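Local coordinates for protein glycerol kinase, putative (Plasmodium falciparum, PDB 2W40) that probably catalyses ATP-dependent phosphorylation of glycerol to sn-glycerol 3-phosphate and is captured with glycerol bound, at residues Leu175-Tyr181 / Phe226-Glu232; Ala264-Tyr268 / Leu411-Met417; Arg85-Ile90 / Tyr137-Ile143. All coordinates share one frame; numbering follows the deposited sequence.

In the fold
Each of the three contacts joins its own pair of elements. Contact 1 is partly exposed, joining the end of helix 167-176 to the edge strand 225-228 of the N-terminal sheet by backbone bonds and a salt bridge at the surface. Contacts 2 and 3 are buried. Contact 2 pairs two inner strands of the C-terminal sheet, regular and largely backbone-driven, and runs into an ADP-binding turn; contact 3 places loop residues of the N-terminal part round glycerol, where charged and hydroxyl groups do the work. Nearest atoms of contacts 2 and 3 are about 7 Å apart. Helix 167-176, whose C-terminal end is in contact 1, also packs against Thr87 and Ile89 of segment 85-90.

Contact 1: Leu175-Tyr181 / Phe226-Glu232; sequences LTKGNCY and FGLVKSE. With EDO (1,2-ethanediol), chain B.
Leu175 O, at the end of helix 167-176, accepts two backbone amides of the facing loop: Lys230 N at 2.9 Å, in the carbonyl plane, and Ser231 N at 3.0 Å, tilted 31° from it. The helix then closes in a Schellman motif, and Lys177, with positive phi, turns its CB toward 226-232. From there CG passes the amide of Ser231, and CD lies 3.5 Å from Lys230 O and alongside Lys230 CB. Bends at the last two torsions (72° and 59°) swing CE and NZ across to Glu232, where NZ meets the syn lone pair of OE1 at 2.7 Å in a salt bridge. A long, flexible lysine suits this exposed position.

Farther along, Asn179 ND2 donates to Phe226 O at 2.9 Å, and that oxygen lies almost in the plane of the Asn179 amide; Gly227, having no CB, lets the amide lie close to its CA. Thr176 serves the turn itself: OG1 accepts from Asn179 N in an ST motif and bonds to Ile172 O, while CG2 rests against the carbonyls of Phe226 and Leu228. The edge of the Phe226 ring meets the face of Tyr181 in an offset, nearly perpendicular stack, centroids 6.0 Å apart. Main-chain bonds thus join helix end to sheet edge, while the Lys177-Glu232 pair closes the exposed side, where solvent probably weakens it.

Contact 2: Ala264-Tyr268 / Leu411-Met417; sequences AKCTY and LRCDGGM
Thr267 OG1 donates to Asp414 OD2 at 2.9 Å, on the carboxylate's syn side, and in turn accepts Lys265 NZ at 2.7 Å. The hydroxyl thus relays between lysine and aspartate, and the ammonium group has a further partner in Phe273 O. Asp414 reaches its threonine because chi1, 59°, sets CG between backbone N and carbonyl carbon, bringing the carboxylate nearer the neighbouring strand.

Beneath these side chains run the bonds of a parallel strand pair: Cys266 N gives to Arg412 O at 2.8 Å, Asp414 N to Cys266 O, and Tyr268 N to Asp414 O at 2.9 Å, while Arg412 N reaches Ala264 O at a longer 3.3 Å. Strands 264-268 and 411-414 lie inside the mixed C-terminal sheet of the actin-like kinase fold. The second runs into Asp-Gly-Gly, consistent with the adenosine motif of the sugar kinase/Hsp70/actin superfamily, and Gly416 is an ADP-binding residue. At the turn, Gly415 has phi 126°, where any side chain would collide with the preceding carbonyl and with Tyr268 O. That tyrosine carbonyl also takes a water held by Met417 N and another held by Gly416 N.

On the face carrying the cysteines, Cys266 CB sits against Leu411 CD2 and Cys413 SG; Leu411 and Cys413 pack on Ile431 and Met424 of helix 421-431, Cys266 on Val272. The sulfur of Cys413 lies in the plane of the Tyr268 ring, at its edge, 3.8 Å from CE2. Tyr268 OH is bonded to Asn427. Tyr268 CB meets Met417 CB at 4.0 Å, and the Met417 side chain lies close to Gly315, another ADP-binding residue.

Contact 3: Arg85-Ile90 / Tyr137-Ile143; sequences RETVII and YFSAFKI. With GOL (glycerol), chain D.
Glu86 and Tyr137 meet round one hydroxyl of the bound glycerol. Glycerol O3 donates to Glu86 OE1 at 2.6 Å and accepts from Tyr137 OH at 2.7 Å, while Arg85 NH2 adds a third bond at 3.0 Å. The neighbouring O2 is gripped twice by Arg85, through its backbone N at 2.9 Å and through NE at 3.0 Å, both nearly straight. This double grip is possible because Arg85 CG stands beside its own backbone N (chi1 -60°) and the chain bends at chi3, curling the guanidinium round so that O2 lies at its edge, near its plane.

One polar bond joins the two segments directly: Ser139 OG donates to Glu86 O at 2.7 Å, and this short side chain near the start of helix 140-149 is also bonded to Asn166. Salt bridges outside the contact steady the charged groups, Glu86 OE2 with Arg189 and Arg85 NH1 with Glu308.

Packing forms the third kind of contact. Glu86 CG lies over one face of the Tyr137 ring, offset toward its rim, and 3.7 Å from Phe138 CD1; the Glu86 carboxylate is turned 35° from the tyrosine ring. Farther from the ligand, Val88 CG2 meets Ile143 CG1 at 3.9 Å, crossing at about a right angle, and its other methyl rests on Lys142 CB; the branched Val88 and Ile143 and the aliphatic start of Lys142 pack strand 88-92 against the helix. The two segments thus form part of the glycerol-binding pocket, which Asp248 and Gln249 complete. With O2 taking two Arg85 N-H groups and O3 both giving and accepting bonds, two adjacent hydroxyls are fixed in position.

Contact 1: Leu175-Tyr181 / Phe226-Glu232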
loop_
_atom_site.group_PDB
_atom_site.type_symbol
_atom_site.label_atom_id
_atom_site.label_comp_id
_atom_site.label_asym_id
_atom_site.label_seq_id
_atom_site.Cartn_x
_atom_site.Cartn_y
_atom_site.Cartn_z
ATOM N N LEU C 175 -12.013 -31.153 26.122
ATOM C CA LEU C 175 -12.992 -30.961 27.259
ATOM C C LEU C 175 -13.508 -32.266 27.873
ATOM O O LEU C 175 -13.676 -32.380 29.089
ATOM C CB LEU C 175 -14.169 -30.097 26.851
ATOM C CG LEU C 175 -13.862 -28.608 26.685
ATOM C CD1 LEU C 175 -15.002 -27.956 25.878
ATOM C CD2 LEU C 175 -13.638 -27.967 28.119
ATOM N N THR C 176 -13.699 -33.250 27.008
ATOM C CA THR C 176 -14.278 -34.550 27.327
ATOM C C THR C 176 -13.234 -35.620 27.662
ATOM O O THR C 176 -13.590 -36.703 28.025
ATOM C CB THR C 176 -15.231 -35.078 26.233
ATOM O OG1 THR C 176 -14.463 -35.471 25.090
ATOM C CG2 THR C 176 -16.350 -34.152 25.898
ATOM N N LYS C 177 -11.926 -35.290 27.532
ATOM C CA LYS C 177 -10.837 -36.216 27.698
ATOM C C LYS C 177 -10.924 -37.399 26.743
ATOM O O LYS C 177 -10.674 -38.546 27.118
ATOM C CB LYS C 177 -10.670 -36.638 29.173
ATOM C CG LYS C 177 -10.441 -35.472 30.072
ATOM C CD LYS C 177 -10.143 -35.965 31.515
ATOM C CE LYS C 177 -8.799 -36.590 31.617
ATOM N NZ LYS C 177 -7.682 -35.592 31.198
ATOM N N GLY C 178 -11.280 -37.108 25.503
ATOM C CA GLY C 178 -11.061 -38.092 24.401
ATOM C C GLY C 178 -12.168 -38.322 23.416
ATOM O O GLY C 178 -11.940 -39.047 22.447
ATOM N N ASN C 179 -13.364 -37.744 23.583
ATOM C CA ASN C 179 -14.412 -37.991 22.584
ATOM C C ASN C 179 -13.993 -37.388 21.241
ATOM O O ASN C 179 -13.429 -36.320 21.198
ATOM C CB ASN C 179 -15.771 -37.393 22.975
ATOM C CG ASN C 179 -16.360 -38.002 24.241
ATOM O OD1 ASN C 179 -15.876 -38.989 24.764
ATOM N ND2 ASN C 179 -17.502 -37.430 24.661
ATOM N N CYS C 180 -14.324 -38.071 20.152
ATOM C CA CYS C 180 -13.957 -37.668 18.815
ATOM C C CYS C 180 -15.247 -37.554 17.988
ATOM O O CYS C 180 -15.821 -38.559 17.429
ATOM C CB CYS C 180 -13.047 -38.740 18.180
ATOM S SG CYS C 180 -11.367 -38.825 18.894
ATOM N N TYR C 181 -15.677 -36.292 17.893
ATOM C CA TYR C 181 -16.882 -35.962 17.210
ATOM C C TYR C 181 -16.705 -34.740 16.357
ATOM O O TYR C 181 -15.951 -33.854 16.654
ATOM C CB TYR C 181 -18.033 -35.631 18.198
ATOM C CG TYR C 181 -18.519 -36.765 19.032
ATOM C CD1 TYR C 181 -18.974 -37.899 18.465
ATOM C CD2 TYR C 181 -18.678 -36.614 20.389
ATOM C CE1 TYR C 181 -19.508 -38.928 19.213
ATOM C CE2 TYR C 181 -19.208 -37.639 21.168
ATOM C CZ TYR C 181 -19.621 -38.802 20.564
ATOM O OH TYR C 181 -20.189 -39.808 21.301
ATOM N N PHE C 226 -22.685 -34.691 22.899
ATOM C CA PHE C 226 -21.248 -34.663 22.597
ATOM C C PHE C 226 -20.335 -35.108 23.744
ATOM O O PHE C 226 -19.111 -35.245 23.554
ATOM C CB PHE C 226 -20.840 -33.293 22.076
ATOM C CG PHE C 226 -21.438 -32.927 20.756
ATOM C CD1 PHE C 226 -20.854 -33.346 19.547
ATOM C CD2 PHE C 226 -22.634 -32.205 20.687
ATOM C CE1 PHE C 226 -21.503 -33.068 18.333
ATOM C CE2 PHE C 226 -23.202 -31.894 19.489
ATOM C CZ PHE C 226 -22.684 -32.337 18.334
ATOM N N GLY C 227 -20.931 -35.322 24.934
ATOM C CA GLY C 227 -20.219 -35.770 26.077
ATOM C C GLY C 227 -20.273 -34.857 27.224
ATOM O O GLY C 227 -20.745 -33.764 27.177
ATOM N N LEU C 228 -19.660 -35.355 28.257
ATOM C CA LEU C 228 -19.498 -34.706 29.541
ATOM C C LEU C 228 -18.140 -34.061 29.645
ATOM O O LEU C 228 -17.108 -34.639 29.342
ATOM C CB LEU C 228 -19.633 -35.720 30.681
ATOM C CG LEU C 228 -20.868 -36.522 30.940
ATOM C CD1 LEU C 228 -20.629 -37.589 32.064
ATOM C CD2 LEU C 228 -22.147 -35.639 31.180
ATOM N N VAL C 229 -18.111 -32.837 30.144
ATOM C CA VAL C 229 -16.842 -32.201 30.493
ATOM C C VAL C 229 -16.222 -32.998 31.669
ATOM O O VAL C 229 -16.881 -33.208 32.753
ATOM C CB VAL C 229 -16.969 -30.715 30.895
ATOM C CG1 VAL C 229 -15.635 -30.146 31.326
ATOM C CG2 VAL C 229 -17.568 -29.925 29.666
ATOM N N LYS C 230 -14.946 -33.373 31.448
ATOM C CA LYS C 230 -14.168 -34.057 32.413
ATOM C C LYS C 230 -12.776 -33.456 32.629
ATOM O O LYS C 230 -12.046 -33.932 33.558
ATOM C CB LYS C 230 -13.995 -35.546 32.060
ATOM C CG LYS C 230 -15.288 -36.338 32.006
ATOM C CD LYS C 230 -15.939 -36.463 33.392
ATOM C CE LYS C 230 -16.872 -37.709 33.592
ATOM N NZ LYS C 230 -17.380 -37.912 35.014
ATOM N N SER C 231 -12.369 -32.483 31.800
ATOM C CA SER C 231 -11.048 -31.936 31.929
ATOM C C SER C 231 -10.735 -31.373 33.299
ATOM O O SER C 231 -11.442 -30.498 33.805
ATOM C CB SER C 231 -10.663 -30.902 30.866
ATOM O OG SER C 231 -9.402 -30.339 31.122
ATOM N N GLU C 232 -9.592 -31.778 33.826
ATOM C CA GLU C 232 -9.178 -31.290 35.156
ATOM C C GLU C 232 -8.814 -29.803 35.170
ATOM O O GLU C 232 -8.704 -29.161 36.266
ATOM C CB GLU C 232 -7.961 -32.118 35.613
ATOM C CG GLU C 232 -6.768 -32.008 34.604
ATOM C CD GLU C 232 -6.840 -33.007 33.337
ATOM O OE1 GLU C 232 -7.812 -33.834 33.223
ATOM O OE2 GLU C 232 -5.905 -32.924 32.453
HETATM C C1 EDO B . -17.837 -37.646 27.764
HETATM O O1 EDO B . -16.567 -37.376 28.765
HETATM C C2 EDO B . -18.674 -38.910 27.764
HETATM O O2 EDO B . -20.097 -38.883 28.155
#

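Contact 2: Ala264-Tyr268 / Leu411-Met417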
loop_
_atom_site.group_PDB
_atom_site.type_symbol
_atom_site.label_atom_id
_atom_site.label_comp_id
_atom_site.label_asym_id
_atom_site.label_seq_id
_atom_site.Cartn_x
_atom_site.Cartn_y
_atom_site.Cartn_z
ATOM N N ALA C 264 -31.583 -15.143 3.750
ATOM C CA ALA C 264 -30.109 -14.920 3.647
ATOM C C ALA C 264 -29.552 -14.031 4.727
ATOM O O ALA C 264 -30.187 -13.059 5.121
ATOM C CB ALA C 264 -29.726 -14.361 2.362
ATOM N N LYS C 265 -28.335 -14.350 5.189
ATOM C CA LYS C 265 -27.620 -13.488 6.144
ATOM C C LYS C 265 -26.199 -13.271 5.635
ATOM O O LYS C 265 -25.655 -14.059 4.872
ATOM C CB LYS C 265 -27.623 -14.050 7.510
ATOM C CG LYS C 265 -26.787 -15.378 7.664
ATOM C CD LYS C 265 -25.327 -15.055 8.135
ATOM C CE LYS C 265 -24.434 -16.283 8.176
ATOM N NZ LYS C 265 -23.037 -15.868 8.149
ATOM N N CYS C 266 -25.586 -12.249 6.161
ATOM C CA CYS C 266 -24.187 -11.940 5.923
ATOM C C CYS C 266 -23.535 -11.526 7.229
ATOM O O CYS C 266 -24.019 -10.621 7.901
ATOM C CB CYS C 266 -24.074 -10.878 4.872
ATOM S SG CYS C 266 -22.372 -10.559 4.419
ATOM N N THR C 267 -22.471 -12.243 7.634
ATOM C CA THR C 267 -21.704 -11.953 8.791
ATOM C C THR C 267 -20.399 -11.287 8.404
ATOM O O THR C 267 -19.685 -11.799 7.535
ATOM C CB THR C 267 -21.408 -13.268 9.618
ATOM O OG1 THR C 267 -22.655 -13.940 10.019
ATOM C CG2 THR C 267 -20.588 -12.963 10.846
ATOM N N TYR C 268 -20.093 -10.181 9.095
ATOM C CA TYR C 268 -18.898 -9.432 8.937
ATOM C C TYR C 268 -18.030 -9.704 10.172
ATOM O O TYR C 268 -18.356 -9.329 11.316
ATOM C CB TYR C 268 -19.173 -7.908 8.847
ATOM C CG TYR C 268 -19.978 -7.504 7.622
ATOM C CD1 TYR C 268 -19.397 -6.893 6.555
ATOM C CD2 TYR C 268 -21.345 -7.597 7.590
ATOM C CE1 TYR C 268 -20.102 -6.494 5.474
ATOM C CE2 TYR C 268 -22.080 -7.199 6.416
ATOM C CZ TYR C 268 -21.470 -6.625 5.412
ATOM O OH TYR C 268 -22.263 -6.191 4.329
ATOM N N LEU C 411 -31.226 -8.475 3.195
ATOM C CA LEU C 411 -30.057 -9.200 3.610
ATOM C C LEU C 411 -29.928 -8.886 5.052
ATOM O O LEU C 411 -29.762 -7.721 5.389
ATOM C CB LEU C 411 -28.792 -8.746 2.798
ATOM C CG LEU C 411 -27.485 -9.553 3.104
ATOM C CD1 LEU C 411 -27.745 -11.083 2.809
ATOM C CD2 LEU C 411 -26.250 -8.905 2.270
ATOM N N ARG C 412 -29.989 -9.893 5.920
ATOM C CA ARG C 412 -29.826 -9.700 7.362
ATOM C C ARG C 412 -28.324 -9.786 7.649
ATOM O O ARG C 412 -27.688 -10.778 7.257
ATOM C CB ARG C 412 -30.527 -10.772 8.184
ATOM C CG ARG C 412 -31.998 -10.727 8.002
ATOM C CD ARG C 412 -32.796 -11.428 9.134
ATOM N NE ARG C 412 -32.346 -11.254 10.560
ATOM C CZ ARG C 412 -32.726 -10.309 11.472
ATOM N NH1 ARG C 412 -33.604 -9.329 11.200
ATOM N NH2 ARG C 412 -32.236 -10.358 12.706
ATOM N N CYS C 413 -27.790 -8.830 8.370
ATOM C CA CYS C 413 -26.356 -8.650 8.576
ATOM C C CYS C 413 -26.060 -8.569 10.050
ATOM O O CYS C 413 -26.822 -8.039 10.865
ATOM C CB CYS C 413 -25.799 -7.396 7.840
ATOM S SG CYS C 413 -25.862 -7.508 6.014
ATOM N N ASP C 414 -24.882 -9.072 10.388
ATOM C CA ASP C 414 -24.408 -9.024 11.710
ATOM C C ASP C 414 -22.916 -8.887 11.771
ATOM O O ASP C 414 -22.225 -9.175 10.852
ATOM C CB ASP C 414 -24.872 -10.293 12.407
ATOM C CG ASP C 414 -24.361 -11.627 11.725
ATOM O OD1 ASP C 414 -25.035 -12.158 10.749
ATOM O OD2 ASP C 414 -23.243 -12.044 12.169
ATOM N N GLY C 415 -22.432 -8.454 12.901
ATOM C CA GLY C 415 -20.974 -8.309 13.137
ATOM C C GLY C 415 -20.556 -6.953 13.605
ATOM O O GLY C 415 -21.207 -5.958 13.435
ATOM N N GLY C 416 -19.371 -6.881 14.175
ATOM C CA GLY C 416 -18.891 -5.583 14.569
ATOM C C GLY C 416 -18.981 -4.432 13.606
ATOM O O GLY C 416 -19.402 -3.339 13.963
ATOM N N MET C 417 -18.602 -4.682 12.355
ATOM C CA MET C 417 -18.595 -3.686 11.374
ATOM C C MET C 417 -19.977 -3.156 10.998
ATOM O O MET C 417 -20.086 -2.097 10.438
ATOM C CB MET C 417 -17.969 -4.319 10.110
ATOM C CG MET C 417 -16.455 -4.533 10.136
ATOM S SD MET C 417 -15.850 -5.127 8.487
ATOM C CE MET C 417 -14.102 -5.279 8.983
HETATM O O HOH W 1 -17.111 -7.053 12.143
HETATM O O HOH W 2 -17.984 -9.258 14.543
#

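Contact 3: Arg85-Ile90 / Tyr137-Ile143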
loop_
_atom_site.group_PDB
_atom_site.type_symbol
_atom_site.label_atom_id
_atom_site.label_comp_id
_atom_site.label_asym_id
_atom_site.label_seq_id
_atom_site.Cartn_x
_atom_site.Cartn_y
_atom_site.Cartn_z
ATOM N N ARG C 85 -14.218 -22.453 10.888
ATOM C CA ARG C 85 -14.327 -23.667 10.120
ATOM C C ARG C 85 -12.967 -23.918 9.360
ATOM O O ARG C 85 -12.121 -23.005 9.340
ATOM C CB ARG C 85 -15.483 -23.557 9.187
ATOM C CG ARG C 85 -16.837 -23.335 9.905
ATOM C CD ARG C 85 -18.036 -22.976 8.956
ATOM N NE ARG C 85 -17.663 -21.787 8.230
ATOM C CZ ARG C 85 -18.260 -21.354 7.119
ATOM N NH1 ARG C 85 -19.374 -21.946 6.686
ATOM N NH2 ARG C 85 -17.715 -20.383 6.402
ATOM N N GLU C 86 -12.852 -25.094 8.713
ATOM C CA GLU C 86 -11.796 -25.501 7.789
ATOM C C GLU C 86 -10.423 -25.709 8.456
ATOM O O GLU C 86 -9.692 -26.596 8.106
ATOM C CB GLU C 86 -11.656 -24.595 6.597
ATOM C CG GLU C 86 -12.892 -24.493 5.680
ATOM C CD GLU C 86 -13.856 -23.366 6.048
ATOM O OE1 GLU C 86 -13.459 -22.432 6.791
ATOM O OE2 GLU C 86 -15.022 -23.377 5.571
ATOM N N THR C 87 -10.099 -24.837 9.379
ATOM C CA THR C 87 -8.868 -24.914 10.156
ATOM C C THR C 87 -8.775 -26.351 10.684
ATOM O O THR C 87 -9.739 -26.915 11.183
ATOM C CB THR C 87 -8.944 -23.930 11.308
ATOM O OG1 THR C 87 -8.989 -22.607 10.742
ATOM C CG2 THR C 87 -7.720 -24.083 12.258
ATOM N N VAL C 88 -7.562 -26.921 10.551
ATOM C CA VAL C 88 -7.382 -28.373 10.802
ATOM C C VAL C 88 -6.139 -28.593 11.696
ATOM O O VAL C 88 -5.086 -27.933 11.539
ATOM C CB VAL C 88 -7.399 -29.239 9.502
ATOM C CG1 VAL C 88 -6.205 -28.870 8.642
ATOM C CG2 VAL C 88 -7.458 -30.732 9.821
ATOM N N ILE C 89 -6.330 -29.550 12.590
ATOM C CA ILE C 89 -5.239 -30.033 13.516
ATOM C C ILE C 89 -5.263 -31.580 13.378
ATOM O O ILE C 89 -6.306 -32.220 13.327
ATOM C CB ILE C 89 -5.435 -29.614 14.983
ATOM C CG1 ILE C 89 -5.595 -28.093 15.132
ATOM C CG2 ILE C 89 -4.261 -30.081 15.904
ATOM C CD1 ILE C 89 -6.512 -27.866 16.339
ATOM N N ILE C 90 -4.062 -32.140 13.358
ATOM C CA ILE C 90 -3.863 -33.602 13.412
ATOM C C ILE C 90 -3.071 -33.829 14.740
ATOM O O ILE C 90 -1.998 -33.202 15.011
ATOM C CB ILE C 90 -3.130 -34.202 12.189
ATOM C CG1 ILE C 90 -3.872 -33.790 10.905
ATOM C CG2 ILE C 90 -2.983 -35.742 12.276
ATOM C CD1 ILE C 90 -3.267 -34.289 9.575
ATOM N N TYR C 137 -8.889 -23.526 0.599
ATOM C CA TYR C 137 -9.721 -22.996 1.728
ATOM C C TYR C 137 -10.159 -24.170 2.663
ATOM O O TYR C 137 -10.015 -24.075 3.914
ATOM C CB TYR C 137 -10.925 -22.318 1.068
ATOM C CG TYR C 137 -12.021 -21.799 1.974
ATOM C CD1 TYR C 137 -11.750 -21.308 3.270
ATOM C CD2 TYR C 137 -13.267 -21.681 1.482
ATOM C CE1 TYR C 137 -12.840 -20.771 4.066
ATOM C CE2 TYR C 137 -14.306 -21.212 2.261
ATOM C CZ TYR C 137 -14.080 -20.709 3.523
ATOM O OH TYR C 137 -15.169 -20.217 4.243
ATOM N N PHE C 138 -10.747 -25.231 2.063
ATOM C CA PHE C 138 -11.193 -26.438 2.794
ATOM C C PHE C 138 -10.080 -27.229 3.427
ATOM O O PHE C 138 -8.957 -26.973 3.151
ATOM C CB PHE C 138 -12.132 -27.231 1.956
ATOM C CG PHE C 138 -13.552 -26.680 1.904
ATOM C CD1 PHE C 138 -13.842 -25.344 2.160
ATOM C CD2 PHE C 138 -14.607 -27.559 1.693
ATOM C CE1 PHE C 138 -15.185 -24.888 2.144
ATOM C CE2 PHE C 138 -15.941 -27.114 1.652
ATOM C CZ PHE C 138 -16.197 -25.757 1.826
ATOM N N SER C 139 -10.402 -28.150 4.329
ATOM C CA SER C 139 -9.352 -28.797 5.142
ATOM C C SER C 139 -8.462 -29.741 4.307
ATOM O O SER C 139 -7.269 -29.910 4.652
ATOM C CB SER C 139 -9.966 -29.628 6.268
ATOM O OG SER C 139 -10.808 -28.844 7.064
ATOM N N ALA C 140 -9.070 -30.370 3.293
ATOM C CA ALA C 140 -8.459 -31.596 2.678
ATOM C C ALA C 140 -7.026 -31.336 2.161
ATOM O O ALA C 140 -6.134 -32.153 2.407
ATOM C CB ALA C 140 -9.284 -32.119 1.529
ATOM N N PHE C 141 -6.820 -30.246 1.441
ATOM C CA PHE C 141 -5.425 -30.049 0.901
ATOM C C PHE C 141 -4.414 -29.719 1.954
ATOM O O PHE C 141 -3.240 -30.044 1.806
ATOM C CB PHE C 141 -5.362 -28.984 -0.204
ATOM C CG PHE C 141 -5.837 -29.486 -1.550
ATOM C CD1 PHE C 141 -4.928 -30.069 -2.412
ATOM C CD2 PHE C 141 -7.149 -29.385 -1.944
ATOM C CE1 PHE C 141 -5.288 -30.574 -3.655
ATOM C CE2 PHE C 141 -7.521 -29.881 -3.194
ATOM C CZ PHE C 141 -6.570 -30.482 -4.050
ATOM N N LYS C 142 -4.873 -29.132 3.057
ATOM C CA LYS C 142 -3.997 -28.959 4.258
ATOM C C LYS C 142 -3.624 -30.290 4.899
ATOM O O LYS C 142 -2.467 -30.490 5.307
ATOM C CB LYS C 142 -4.713 -28.011 5.191
ATOM C CG LYS C 142 -4.696 -26.702 4.461
ATOM C CD LYS C 142 -6.030 -26.221 4.198
ATOM C CE LYS C 142 -6.480 -25.166 5.098
ATOM N NZ LYS C 142 -6.541 -23.912 4.366
ATOM N N ILE C 143 -4.565 -31.203 4.945
ATOM C CA ILE C 143 -4.295 -32.478 5.521
ATOM C C ILE C 143 -3.251 -33.155 4.594
ATOM O O ILE C 143 -2.306 -33.788 5.059
ATOM C CB ILE C 143 -5.580 -33.299 5.555
ATOM C CG1 ILE C 143 -6.613 -32.710 6.612
ATOM C CG2 ILE C 143 -5.285 -34.785 5.865
ATOM C CD1 ILE C 143 -8.146 -33.189 6.415
HETATM C C1 GOL D . -14.288 -18.136 9.874
HETATM O O1 GOL D . -15.240 -17.472 10.735
HETATM C C2 GOL D . -15.024 -19.036 8.996
HETATM O O2 GOL D . -15.522 -20.172 9.682
HETATM C C3 GOL D . -14.090 -19.498 7.833
HETATM O O3 GOL D . -14.785 -20.234 6.880
#